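Local coordinates for uncharacterized protein (Sinorhizobium meliloti, PDB 4DNH) that is of unknown function but folds as a TIM barrel and is probably related to the dihydrodipicolinate synthase family, at residues I5-E10 against L358-D363; A119-L124 against M156-L161; M242-P247 against D267-S272. All coordinates share one frame; numbering follows the deposited sequence.

Contact 1: I5-E10 against L358-D363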
ATOM      1  N   ILE A   5       9.010  -7.349 -28.462  1.00 62.24           N
ATOM      2  CA  ILE A   5       8.039  -6.261 -28.638  1.00 59.41           C
ATOM      3  C   ILE A   5       8.748  -4.917 -28.886  1.00 60.36           C
ATOM      4  O   ILE A   5       9.792  -4.634 -28.283  1.00 59.81           O
ATOM      5  CB  ILE A   5       7.044  -6.180 -27.441  1.00 55.28           C
ATOM      6  CG1 ILE A   5       6.013  -5.060 -27.646  1.00 53.14           C
ATOM      7  CG2 ILE A   5       7.775  -6.018 -26.109  1.00 52.88           C
ATOM      8  CD1 ILE A   5       4.753  -5.235 -26.832  1.00 51.19           C
ATOM      9  N   ASP A   6       8.197  -4.104 -29.786  1.00 60.72           N
ATOM     10  CA  ASP A   6       8.727  -2.754 -30.006  1.00 60.85           C
ATOM     11  C   ASP A   6       8.115  -1.756 -29.033  1.00 55.12           C
ATOM     12  O   ASP A   6       6.903  -1.641 -28.939  1.00 58.33           O
ATOM     13  CB  ASP A   6       8.533  -2.308 -31.454  1.00 65.04           C
ATOM     14  CG  ASP A   6       9.604  -2.857 -32.383  1.00 71.82           C
ATOM     15  OD1 ASP A   6      10.675  -3.298 -31.902  1.00 75.06           O
ATOM     16  OD2 ASP A   6       9.378  -2.836 -33.605  1.00 74.41           O
ATOM     17  N   LEU A   7       8.970  -1.051 -28.303  1.00 52.23           N
ATOM     18  CA  LEU A   7       8.549  -0.176 -27.209  1.00 49.69           C
ATOM     19  C   LEU A   7       9.154   1.209 -27.338  1.00 53.92           C
ATOM     20  O   LEU A   7      10.249   1.358 -27.894  1.00 57.86           O
ATOM     21  CB  LEU A   7       8.941  -0.769 -25.858  1.00 44.55           C
ATOM     22  CG  LEU A   7       8.335  -2.100 -25.427  1.00 43.91           C
ATOM     23  CD1 LEU A   7       8.953  -2.483 -24.099  1.00 45.20           C
ATOM     24  CD2 LEU A   7       6.815  -2.080 -25.291  1.00 42.39           C
ATOM     25  N   PRO A   8       8.446   2.230 -26.829  1.00 56.52           N
ATOM     26  CA  PRO A   8       8.961   3.595 -26.931  1.00 59.74           C
ATOM     27  C   PRO A   8      10.057   3.927 -25.923  1.00 63.19           C
ATOM     28  O   PRO A   8       9.912   3.658 -24.729  1.00 58.99           O
ATOM     29  CB  PRO A   8       7.730   4.472 -26.704  1.00 59.05           C
ATOM     30  CG  PRO A   8       6.710   3.606 -26.060  1.00 57.32           C
ATOM     31  CD  PRO A   8       7.069   2.172 -26.297  1.00 56.38           C
ATOM     32  N   ILE A   9      11.159   4.463 -26.445  1.00 72.10           N
ATOM     33  CA  ILE A   9      12.219   5.090 -25.661  1.00 83.05           C
ATOM     34  C   ILE A   9      12.621   6.323 -26.449  1.00 95.02           C
ATOM     35  O   ILE A   9      12.780   6.250 -27.674  1.00 97.05           O
ATOM     36  CB  ILE A   9      13.512   4.239 -25.540  1.00 84.44           C
ATOM     37  CG1 ILE A   9      13.250   2.744 -25.744  1.00 86.73           C
ATOM     38  CG2 ILE A   9      14.235   4.535 -24.227  1.00 81.48           C
ATOM     39  CD1 ILE A   9      14.509   1.897 -25.793  1.00 90.20           C
ATOM     40  N   GLU A  10      12.796   7.442 -25.746  1.00102.27           N
ATOM     41  CA  GLU A  10      13.305   8.696 -26.336  1.00106.14           C
ATOM     42  C   GLU A  10      12.573   9.086 -27.634  1.00 99.86           C
ATOM     43  O   GLU A  10      13.204   9.251 -28.683  1.00 95.37           O
ATOM     44  CB  GLU A  10      14.826   8.614 -26.591  1.00110.10           C
ATOM     45  CG  GLU A  10      15.625   7.729 -25.633  1.00111.85           C
ATOM     46  CD  GLU A  10      16.358   8.499 -24.549  1.00107.39           C
ATOM     47  OE1 GLU A  10      15.711   9.282 -23.821  1.00101.62           O
ATOM     48  OE2 GLU A  10      17.588   8.306 -24.417  1.00107.55           O
ATOM     49  N   LEU A 358       8.048   0.423 -17.151  1.00 38.79           N
ATOM     50  CA  LEU A 358       7.401  -0.488 -16.205  1.00 39.53           C
ATOM     51  C   LEU A 358       7.345  -1.938 -16.726  1.00 39.20           C
ATOM     52  O   LEU A 358       7.714  -2.863 -16.022  1.00 42.04           O
ATOM     53  CB  LEU A 358       5.990   0.023 -15.860  1.00 39.27           C
ATOM     54  CG  LEU A 358       5.292  -0.560 -14.626  1.00 40.32           C
ATOM     55  CD1 LEU A 358       4.262   0.409 -14.069  1.00 39.99           C
ATOM     56  CD2 LEU A 358       4.622  -1.886 -14.957  1.00 40.06           C
ATOM     57  N   PHE A 359       6.896  -2.126 -17.958  1.00 36.99           N
ATOM     58  CA  PHE A 359       6.901  -3.447 -18.592  1.00 36.58           C
ATOM     59  C   PHE A 359       8.301  -4.103 -18.644  1.00 37.27           C
ATOM     60  O   PHE A 359       8.436  -5.275 -18.278  1.00 37.16           O
ATOM     61  CB  PHE A 359       6.215  -3.348 -19.968  1.00 37.04           C
ATOM     62  CG  PHE A 359       6.243  -4.610 -20.792  1.00 38.18           C
ATOM     63  CD1 PHE A 359       7.346  -4.915 -21.599  1.00 39.99           C
ATOM     64  CD2 PHE A 359       5.140  -5.461 -20.821  1.00 38.65           C
ATOM     65  CE1 PHE A 359       7.358  -6.065 -22.381  1.00 42.22           C
ATOM     66  CE2 PHE A 359       5.139  -6.614 -21.606  1.00 40.88           C
ATOM     67  CZ  PHE A 359       6.251  -6.920 -22.388  1.00 42.61           C
ATOM     68  N   ARG A 360       9.337  -3.369 -19.064  1.00 38.06           N
ATOM     69  CA  ARG A 360      10.715  -3.937 -19.106  1.00 38.14           C
ATOM     70  C   ARG A 360      11.230  -4.321 -17.734  1.00 39.28           C
ATOM     71  O   ARG A 360      11.787  -5.400 -17.550  1.00 40.76           O
ATOM     72  CB  ARG A 360      11.731  -2.963 -19.680  1.00 38.68           C
ATOM     73  CG  ARG A 360      11.429  -2.371 -21.039  1.00 39.44           C
ATOM     74  CD  ARG A 360      12.570  -1.441 -21.417  1.00 40.66           C
ATOM     75  NE  ARG A 360      12.299  -0.777 -22.673  1.00 42.72           N
ATOM     76  CZ  ARG A 360      11.622   0.362 -22.798  1.00 43.32           C
ATOM     77  NH1 ARG A 360      11.149   0.997 -21.729  1.00 41.56           N
ATOM     78  NH2 ARG A 360      11.430   0.870 -24.005  1.00 44.07           N
ATOM     79  N   LEU A 361      11.071  -3.422 -16.768  1.00 40.18           N
ATOM     80  CA  LEU A 361      11.523  -3.705 -15.410  1.00 40.55           C
ATOM     81  C   LEU A 361      10.701  -4.845 -14.787  1.00 42.79           C
ATOM     82  O   LEU A 361      11.252  -5.683 -14.066  1.00 42.36           O
ATOM     83  CB  LEU A 361      11.503  -2.444 -14.548  1.00 39.77           C
ATOM     84  CG  LEU A 361      12.418  -1.281 -14.989  1.00 40.09           C
ATOM     85  CD1 LEU A 361      12.045  -0.008 -14.260  1.00 38.39           C
ATOM     86  CD2 LEU A 361      13.901  -1.584 -14.798  1.00 40.65           C
ATOM     87  N   ALA A 362       9.401  -4.905 -15.094  1.00 43.31           N
ATOM     88  CA  ALA A 362       8.568  -6.054 -14.661  1.00 42.99           C
ATOM     89  C   ALA A 362       9.053  -7.371 -15.267  1.00 44.00           C
ATOM     90  O   ALA A 362       9.122  -8.388 -14.575  1.00 43.57           O
ATOM     91  CB  ALA A 362       7.100  -5.830 -14.985  1.00 40.07           C
ATOM     92  N   ASP A 363       9.392  -7.346 -16.556  1.00 45.68           N
ATOM     93  CA  ASP A 363       9.961  -8.520 -17.236  1.00 47.78           C
ATOM     94  C   ASP A 363      11.228  -9.020 -16.543  1.00 49.07           C
ATOM     95  O   ASP A 363      11.351 -10.202 -16.239  1.00 48.69           O
ATOM     96  CB  ASP A 363      10.265  -8.223 -18.709  1.00 49.11           C
ATOM     97  CG  ASP A 363      11.244  -9.221 -19.325  1.00 55.58           C
ATOM     98  OD1 ASP A 363      11.080 -10.449 -19.142  1.00 58.65           O
ATOM     99  OD2 ASP A 363      12.188  -8.779 -20.002  1.00 58.81           O
TER
HETATM  100  O   HOH W   1       9.912   3.407 -21.875  1.00 43.29           O
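Ile5 and Leu7 pack on Phe359, joining the N-terminal beta hairpin (strands 4-9 and 12-17) to helix 352-364, which comes after the last TIM-barrel strand, 273-276. The N-to-C directions of strand 5-9 and helix 358-363 differ by 124°, with segment axes 10.6 Å apart at closest approach.

The apolar part is mostly buried. Phe359 has CG anti to its backbone N (chi1 175°), which sends the ring out to the strand. There Ile5 CG2 lies 3.8 Å from Phe359 CE1, and Leu7 CD1 lies 3.8 Å from Phe359 CD1. Met378 of helix 371-384 also touches both Ile5 and Leu7. Ile9 comes to Arg360 NH2 obliquely, with Ile9 CG1 nearest at 3.1 Å. Leu7 CD1 sits over one face of the Arg360 guanidinium, displaced toward its rim.

The polar part belongs to Arg360, whose chain runs extended from CG to NE. Its NH1 makes a salt bridge with Glu357. NH2 donates to Pro8 O, at 3.3 Å and nearly straight at the hydrogen (170°). Pro8 O lies in the guanidinium plane, but NH2 stands above the carbonyl plane. A water makes a second link: it accepts from Arg360 NH1 at 2.7 Å and donates to Pro8 O at 2.9 Å.

Contact 2: A119-L124 against M156-L161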
ATOM      1  N   ALA A 119      -8.721   3.080   9.192  1.00 43.59           N
ATOM      2  CA  ALA A 119      -9.697   3.941   9.866  1.00 45.16           C
ATOM      3  C   ALA A 119      -9.137   5.352   9.999  1.00 48.04           C
ATOM      4  O   ALA A 119      -8.004   5.552  10.476  1.00 48.37           O
ATOM      5  CB  ALA A 119     -10.045   3.387  11.238  1.00 45.89           C
ATOM      6  N   GLY A 120      -9.923   6.336   9.581  1.00 47.66           N
ATOM      7  CA  GLY A 120      -9.425   7.692   9.572  1.00 48.01           C
ATOM      8  C   GLY A 120     -10.488   8.742   9.766  1.00 51.60           C
ATOM      9  O   GLY A 120     -11.462   8.553  10.500  1.00 53.65           O
ATOM     10  N   THR A 121     -10.292   9.842   9.059  1.00 53.85           N
ATOM     11  CA  THR A 121     -11.052  11.060   9.223  1.00 55.53           C
ATOM     12  C   THR A 121     -11.588  11.538   7.856  1.00 55.09           C
ATOM     13  O   THR A 121     -12.333  12.516   7.773  1.00 53.96           O
ATOM     14  CB  THR A 121     -10.142  12.101   9.902  1.00 55.53           C
ATOM     15  OG1 THR A 121     -10.513  12.226  11.284  1.00 57.82           O
ATOM     16  CG2 THR A 121     -10.196  13.455   9.206  1.00 58.63           C
ATOM     17  N   ASP A 122     -11.226  10.810   6.801  1.00 53.70           N
ATOM     18  CA  ASP A 122     -11.480  11.220   5.408  1.00 53.41           C
ATOM     19  C   ASP A 122     -12.905  11.671   5.022  1.00 54.60           C
ATOM     20  O   ASP A 122     -13.099  12.221   3.942  1.00 55.10           O
ATOM     21  CB  ASP A 122     -10.935  10.185   4.406  1.00 51.33           C
ATOM     22  CG  ASP A 122     -11.300   8.746   4.769  1.00 57.28           C
ATOM     23  OD1 ASP A 122     -11.212   8.359   5.955  1.00 59.01           O
ATOM     24  OD2 ASP A 122     -11.652   7.985   3.850  1.00 61.92           O
ATOM     25  N   HIS A 123     -13.896  11.468   5.894  1.00 52.74           N
ATOM     26  CA  HIS A 123     -15.235  12.007   5.621  1.00 51.47           C
ATOM     27  C   HIS A 123     -15.406  13.431   6.108  1.00 54.86           C
ATOM     28  O   HIS A 123     -16.489  14.005   6.004  1.00 57.84           O
ATOM     29  CB  HIS A 123     -16.321  11.098   6.190  1.00 50.01           C
ATOM     30  CG  HIS A 123     -16.320  11.025   7.688  1.00 51.68           C
ATOM     31  ND1 HIS A 123     -15.460  10.254   8.369  1.00 52.45           N
ATOM     32  CD2 HIS A 123     -17.107  11.668   8.634  1.00 53.35           C
ATOM     33  CE1 HIS A 123     -15.682  10.393   9.683  1.00 54.24           C
ATOM     34  NE2 HIS A 123     -16.691  11.260   9.844  1.00 54.96           N
ATOM     35  N   LEU A 124     -14.335  14.011   6.639  1.00 55.79           N
ATOM     36  CA  LEU A 124     -14.371  15.343   7.231  1.00 59.55           C
ATOM     37  C   LEU A 124     -13.417  16.300   6.517  1.00 61.77           C
ATOM     38  O   LEU A 124     -12.201  16.089   6.511  1.00 58.55           O
ATOM     39  CB  LEU A 124     -14.027  15.269   8.717  1.00 59.12           C
ATOM     40  CG  LEU A 124     -13.976  16.565   9.526  1.00 59.42           C
ATOM     41  CD1 LEU A 124     -15.324  17.275   9.495  1.00 60.29           C
ATOM     42  CD2 LEU A 124     -13.551  16.268  10.961  1.00 59.54           C
HETATM   43  N   MSE A 156      -5.241   5.625  10.424  1.00 50.57           N
HETATM   44  CA  MSE A 156      -4.711   6.498   9.382  1.00 53.27           C
HETATM   45  C   MSE A 156      -4.514   7.905   9.885  1.00 53.21           C
HETATM   46  O   MSE A 156      -5.159   8.333  10.863  1.00 55.15           O
HETATM   47  CB  MSE A 156      -5.666   6.445   8.194  1.00 55.10           C
HETATM   48  CG  MSE A 156      -5.480   5.105   7.483  1.00 60.06           C
HETATM   49 SE   MSE A 156      -6.751   4.973   5.982  1.00 66.93          SE
HETATM   50  CE  MSE A 156      -5.587   5.628   4.526  1.00 59.41           C
ATOM     51  N   ALA A 157      -3.603   8.625   9.233  1.00 49.36           N
ATOM     52  CA  ALA A 157      -3.362  10.026   9.541  1.00 50.60           C
ATOM     53  C   ALA A 157      -4.552  10.833   9.053  1.00 50.72           C
ATOM     54  O   ALA A 157      -5.265  10.402   8.150  1.00 52.48           O
ATOM     55  CB  ALA A 157      -2.080  10.503   8.889  1.00 50.57           C
ATOM     56  N   SER A 158      -4.772  11.991   9.662  1.00 49.89           N
ATOM     57  CA  SER A 158      -5.987  12.760   9.456  1.00 50.71           C
ATOM     58  C   SER A 158      -5.719  14.142   8.829  1.00 53.22           C
ATOM     59  O   SER A 158      -4.950  14.958   9.366  1.00 52.24           O
ATOM     60  CB  SER A 158      -6.742  12.863  10.789  1.00 53.54           C
ATOM     61  OG  SER A 158      -7.594  13.993  10.873  1.00 55.17           O
ATOM     62  N   ARG A 159      -6.359  14.372   7.680  1.00 54.76           N
ATOM     63  CA  ARG A 159      -6.272  15.621   6.906  1.00 55.16           C
ATOM     64  C   ARG A 159      -6.720  16.810   7.790  1.00 55.75           C
ATOM     65  O   ARG A 159      -6.032  17.818   7.865  1.00 57.55           O
ATOM     66  CB  ARG A 159      -7.190  15.496   5.668  1.00 55.63           C
ATOM     67  CG  ARG A 159      -6.608  15.678   4.260  1.00 53.74           C
ATOM     68  CD  ARG A 159      -5.584  14.607   3.915  1.00 53.46           C
ATOM     69  NE  ARG A 159      -5.699  13.813   2.663  1.00 52.06           N
ATOM     70  CZ  ARG A 159      -6.607  13.879   1.680  1.00 46.49           C
ATOM     71  NH1 ARG A 159      -6.489  13.021   0.666  1.00 37.85           N
ATOM     72  NH2 ARG A 159      -7.608  14.764   1.685  1.00 48.70           N
ATOM     73  N   ALA A 160      -7.854  16.669   8.485  1.00 55.87           N
ATOM     74  CA  ALA A 160      -8.445  17.766   9.274  1.00 55.43           C
ATOM     75  C   ALA A 160      -7.591  18.150  10.483  1.00 56.35           C
ATOM     76  O   ALA A 160      -7.542  19.327  10.879  1.00 57.29           O
ATOM     77  CB  ALA A 160      -9.851  17.402   9.725  1.00 54.49           C
ATOM     78  N   LEU A 161      -6.931  17.148  11.064  1.00 54.79           N
ATOM     79  CA  LEU A 161      -6.032  17.343  12.193  1.00 54.71           C
ATOM     80  C   LEU A 161      -4.733  18.056  11.775  1.00 54.91           C
ATOM     81  O   LEU A 161      -4.292  18.986  12.466  1.00 56.08           O
ATOM     82  CB  LEU A 161      -5.755  16.014  12.906  1.00 52.60           C
ATOM     83  CG  LEU A 161      -4.849  16.022  14.148  1.00 53.44           C
ATOM     84  CD1 LEU A 161      -5.437  16.792  15.327  1.00 55.56           C
ATOM     85  CD2 LEU A 161      -4.510  14.602  14.555  1.00 51.73           C
TER
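The flat groups that meet here are peptides: the N-H of Met156 comes to the oxygen end of the Ala119 carbonyl, tilted 24° from its plane. Met156 N and Ala119 O are 2.8 Å apart, and the hydrogen bond is fairly straight (166°). It carries the pairing of parallel strands 115-119 and 153-155 to their C-terminal ends, at the mouth of the TIM barrel. The CB of Met156, a selenomethionine, also lies 3.4 Å from Ala119 O.

Beyond the strands, the type I turn from Thr121 to Leu124 packs on the start of helix 159-164. Thr121 CB comes within 3.6 Å of Ser158 CB. Leu124 CD2 meets Ala160 CB at 4.1 Å.

Ser158 is the N-cap of that helix. With OG anti to the backbone N (chi1 155°), it accepts from Leu161 N at 3.2 Å. Losing the hydroxyl to an alanine here is likely to leave Leu161 N without its capping acceptor and let the first helical turn fray. The chemistry implies a simple join: one backbone hydrogen bond and the packing of Thr121 and Leu124 hold the turn to the helix start, while the charged ends of Arg159 and Asp122 pair outside the two segments, with Asp196 and Arg87.

Contact 3: M242-P247 against D267-S272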
HETATM    1  N   MSE A 242      14.271   4.778  13.846  1.00 64.83           N
HETATM    2  CA  MSE A 242      13.036   4.715  14.612  1.00 67.32           C
HETATM    3  C   MSE A 242      12.752   3.344  15.134  1.00 65.49           C
HETATM    4  O   MSE A 242      12.291   3.197  16.267  1.00 66.81           O
HETATM    5  CB  MSE A 242      11.872   5.211  13.784  1.00 71.00           C
HETATM    6  CG  MSE A 242      10.821   5.707  14.760  1.00 80.32           C
HETATM    7 SE   MSE A 242       9.228   6.102  13.696  1.00 93.72          SE
HETATM    8  CE  MSE A 242       8.222   7.026  15.116  1.00 93.11           C
ATOM      9  N   ARG A 243      13.036   2.326  14.329  1.00 62.77           N
ATOM     10  CA  ARG A 243      12.779   0.946  14.738  1.00 60.46           C
ATOM     11  C   ARG A 243      13.656   0.463  15.909  1.00 65.78           C
ATOM     12  O   ARG A 243      13.362  -0.560  16.529  1.00 69.65           O
ATOM     13  CB  ARG A 243      12.873  -0.003  13.542  1.00 54.85           C
ATOM     14  CG  ARG A 243      14.263  -0.182  12.968  1.00 51.99           C
ATOM     15  CD  ARG A 243      14.232  -1.215  11.863  1.00 49.10           C
ATOM     16  NE  ARG A 243      15.561  -1.402  11.302  1.00 50.19           N
ATOM     17  CZ  ARG A 243      15.835  -2.049  10.170  1.00 49.72           C
ATOM     18  NH1 ARG A 243      14.868  -2.592   9.442  1.00 46.13           N
ATOM     19  NH2 ARG A 243      17.096  -2.140   9.759  1.00 51.94           N
ATOM     20  N   ARG A 244      14.716   1.212  16.205  1.00 69.04           N
ATOM     21  CA  ARG A 244      15.633   0.907  17.316  1.00 71.33           C
ATOM     22  C   ARG A 244      15.166   1.523  18.640  1.00 74.72           C
ATOM     23  O   ARG A 244      15.541   1.050  19.719  1.00 77.11           O
ATOM     24  CB  ARG A 244      17.062   1.348  16.975  1.00 67.99           C
ATOM     25  CG  ARG A 244      17.697   0.538  15.846  1.00 66.30           C
ATOM     26  CD  ARG A 244      18.947   1.205  15.260  1.00 66.73           C
ATOM     27  NE  ARG A 244      19.538   0.380  14.201  1.00 64.45           N
ATOM     28  CZ  ARG A 244      20.757   0.535  13.691  1.00 63.63           C
ATOM     29  NH1 ARG A 244      21.569   1.487  14.133  1.00 66.25           N
ATOM     30  NH2 ARG A 244      21.171  -0.283  12.737  1.00 61.79           N
ATOM     31  N   GLN A 245      14.333   2.558  18.542  1.00 74.39           N
ATOM     32  CA  GLN A 245      13.789   3.261  19.704  1.00 75.45           C
ATOM     33  C   GLN A 245      12.378   2.799  20.060  1.00 73.89           C
ATOM     34  O   GLN A 245      11.789   3.293  21.020  1.00 74.77           O
ATOM     35  CB  GLN A 245      13.770   4.772  19.460  1.00 75.90           C
ATOM     36  CG  GLN A 245      15.104   5.371  19.065  1.00 79.09           C
ATOM     37  CD  GLN A 245      15.125   6.877  19.226  1.00 83.90           C
ATOM     38  OE1 GLN A 245      15.246   7.616  18.249  1.00 87.96           O
ATOM     39  NE2 GLN A 245      14.991   7.341  20.465  1.00 83.24           N
ATOM     40  N   LEU A 246      11.843   1.868  19.274  1.00 71.95           N
ATOM     41  CA  LEU A 246      10.502   1.300  19.475  1.00 69.86           C
ATOM     42  C   LEU A 246      10.365   0.455  20.763  1.00 73.23           C
ATOM     43  O   LEU A 246      11.247  -0.350  21.065  1.00 74.33           O
ATOM     44  CB  LEU A 246      10.123   0.458  18.246  1.00 65.11           C
ATOM     45  CG  LEU A 246       9.057   0.906  17.226  1.00 59.85           C
ATOM     46  CD1 LEU A 246       8.957   2.409  17.017  1.00 58.59           C
ATOM     47  CD2 LEU A 246       9.275   0.195  15.898  1.00 57.38           C
ATOM     48  N   PRO A 247       9.251   0.625  21.514  1.00 75.32           N
ATOM     49  CA  PRO A 247       8.981  -0.161  22.741  1.00 75.64           C
ATOM     50  C   PRO A 247       8.817  -1.658  22.488  1.00 75.07           C
ATOM     51  O   PRO A 247       8.473  -2.061  21.382  1.00 72.72           O
ATOM     52  CB  PRO A 247       7.641   0.401  23.243  1.00 76.40           C
ATOM     53  CG  PRO A 247       7.450   1.702  22.532  1.00 77.09           C
ATOM     54  CD  PRO A 247       8.154   1.567  21.213  1.00 75.17           C
ATOM     55  N   ASP A 267      19.260  -5.307   9.877  1.00 65.70           N
ATOM     56  CA  ASP A 267      20.672  -5.214  10.196  1.00 68.86           C
ATOM     57  C   ASP A 267      21.021  -6.033  11.432  1.00 74.16           C
ATOM     58  O   ASP A 267      20.231  -6.865  11.884  1.00 73.38           O
ATOM     59  CB  ASP A 267      21.108  -3.746  10.362  1.00 68.28           C
ATOM     60  CG  ASP A 267      20.035  -2.862  11.011  1.00 66.49           C
ATOM     61  OD1 ASP A 267      19.382  -3.290  11.996  1.00 66.36           O
ATOM     62  OD2 ASP A 267      19.868  -1.713  10.529  1.00 65.23           O
ATOM     63  N   GLU A 268      22.215  -5.781  11.961  1.00 78.44           N
ATOM     64  CA  GLU A 268      22.713  -6.412  13.173  1.00 86.81           C
ATOM     65  C   GLU A 268      21.989  -5.953  14.452  1.00 86.22           C
ATOM     66  O   GLU A 268      22.313  -6.425  15.546  1.00 89.90           O
ATOM     67  CB  GLU A 268      24.226  -6.161  13.297  1.00100.10           C
ATOM     68  CG  GLU A 268      25.060  -6.873  12.233  1.00112.63           C
ATOM     69  CD  GLU A 268      26.513  -6.420  12.185  1.00124.84           C
ATOM     70  OE1 GLU A 268      27.170  -6.347  13.250  1.00133.66           O
ATOM     71  OE2 GLU A 268      27.006  -6.154  11.067  1.00125.87           O
ATOM     72  N   GLU A 269      21.025  -5.038  14.318  1.00 81.87           N
ATOM     73  CA  GLU A 269      20.277  -4.507  15.471  1.00 80.29           C
ATOM     74  C   GLU A 269      18.810  -4.917  15.435  1.00 76.44           C
ATOM     75  O   GLU A 269      18.205  -5.198  16.471  1.00 76.56           O
ATOM     76  CB  GLU A 269      20.395  -2.976  15.560  1.00 82.49           C
ATOM     77  CG  GLU A 269      21.811  -2.435  15.793  1.00 85.78           C
ATOM     78  CD  GLU A 269      22.293  -2.558  17.236  1.00 92.29           C
ATOM     79  OE1 GLU A 269      21.549  -3.079  18.099  1.00 90.44           O
ATOM     80  OE2 GLU A 269      23.435  -2.128  17.516  1.00100.64           O
ATOM     81  N   GLY A 270      18.243  -4.951  14.235  1.00 72.76           N
ATOM     82  CA  GLY A 270      16.855  -5.353  14.073  1.00 69.74           C
ATOM     83  C   GLY A 270      16.440  -5.510  12.628  1.00 65.30           C
ATOM     84  O   GLY A 270      17.214  -5.273  11.710  1.00 64.55           O
ATOM     85  N   HIS A 271      15.205  -5.933  12.436  1.00 63.93           N
ATOM     86  CA  HIS A 271      14.600  -5.942  11.119  1.00 62.07           C
ATOM     87  C   HIS A 271      13.313  -5.171  11.160  1.00 60.63           C
ATOM     88  O   HIS A 271      12.909  -4.692  12.228  1.00 60.97           O
ATOM     89  CB  HIS A 271      14.399  -7.372  10.614  1.00 61.09           C
ATOM     90  CG  HIS A 271      13.652  -8.276  11.572  1.00 63.74           C
ATOM     91  ND1 HIS A 271      12.324  -8.172  11.789  1.00 62.83           N
ATOM     92  CD2 HIS A 271      14.095  -9.359  12.345  1.00 67.42           C
ATOM     93  CE1 HIS A 271      11.940  -9.117  12.674  1.00 65.50           C
ATOM     94  NE2 HIS A 271      13.025  -9.844  13.010  1.00 66.74           N
ATOM     95  N   SER A 272      12.672  -4.996  10.008  1.00 58.59           N
ATOM     96  CA  SER A 272      11.277  -4.562  10.020  1.00 60.59           C
ATOM     97  C   SER A 272      10.353  -5.517   9.278  1.00 59.65           C
ATOM     98  O   SER A 272      10.788  -6.272   8.401  1.00 58.75           O
ATOM     99  CB  SER A 272      11.079  -3.098   9.572  1.00 63.77           C
ATOM    100  OG  SER A 272      12.009  -2.679   8.599  1.00 68.60           O
TER
HETATM  101  O   HOH W   2      13.478  -3.321  14.772  1.00 49.70           O
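Arg243 reaches from the end of helix 236-243 across to the loop 267-272, which leads into barrel strand 273-276. Its CB points toward that loop. CG lies between the backbone N and the carbonyl carbon (chi1 69°), and from there the chain runs extended to NE. CD passes His271 O at 3.7 Å. At CZ the guanidinium has Gly270 O over one face, 3.8 Å from CZ and offset toward the rim. The two tips then part. NH1 donates to Ser272 OG at 3.0 Å, close to the guanidinium plane but bent at the hydrogen (131°). NH1 also bonds Leu263 O, and Ser272 OG is shared with Glu239. NH2 meets Asp267 OD2 at 2.9 Å in a salt bridge whose hydrogen bond is weak. The carboxylate stands almost perpendicular to the guanidinium (86°).

Arg244 joins the same oxygen: its NH2 is 2.9 Å from Asp267 OD2, again a salt bridge with a weak hydrogen bond. Glu269 CG covers the centre of one Arg244 face, 3.8 Å from CZ.

Asp267 OD1 closes an Asx motif by accepting from Gly270 N at 3.0 Å. One carboxylate therefore does two jobs. OD1 shapes its own loop, while OD2 takes both arginines, which would probably favour a charged Asp267.

How the contacts relate
The three contacts do not touch. Contact 2 joins the loop after strand 115-119 to the segment after strand 153-155 that starts helix 159-164. It lies at the C-terminal end of the barrel, where TIM-barrel enzymes usually carry their active sites. No site is established here. Contact 3 joins a helix end to the loop before strand 273-276, and so belongs to the other end. Contacts 2 and 3 have centres 28 Å apart and nearest atoms about 13 Å apart. Outside the barrel, contact 1 joins the N-terminal hairpin to a helix late in the chain; its centre is 38 Å from those of contacts 2 and 3. Contacts 2 and 3 follow in series between its segments.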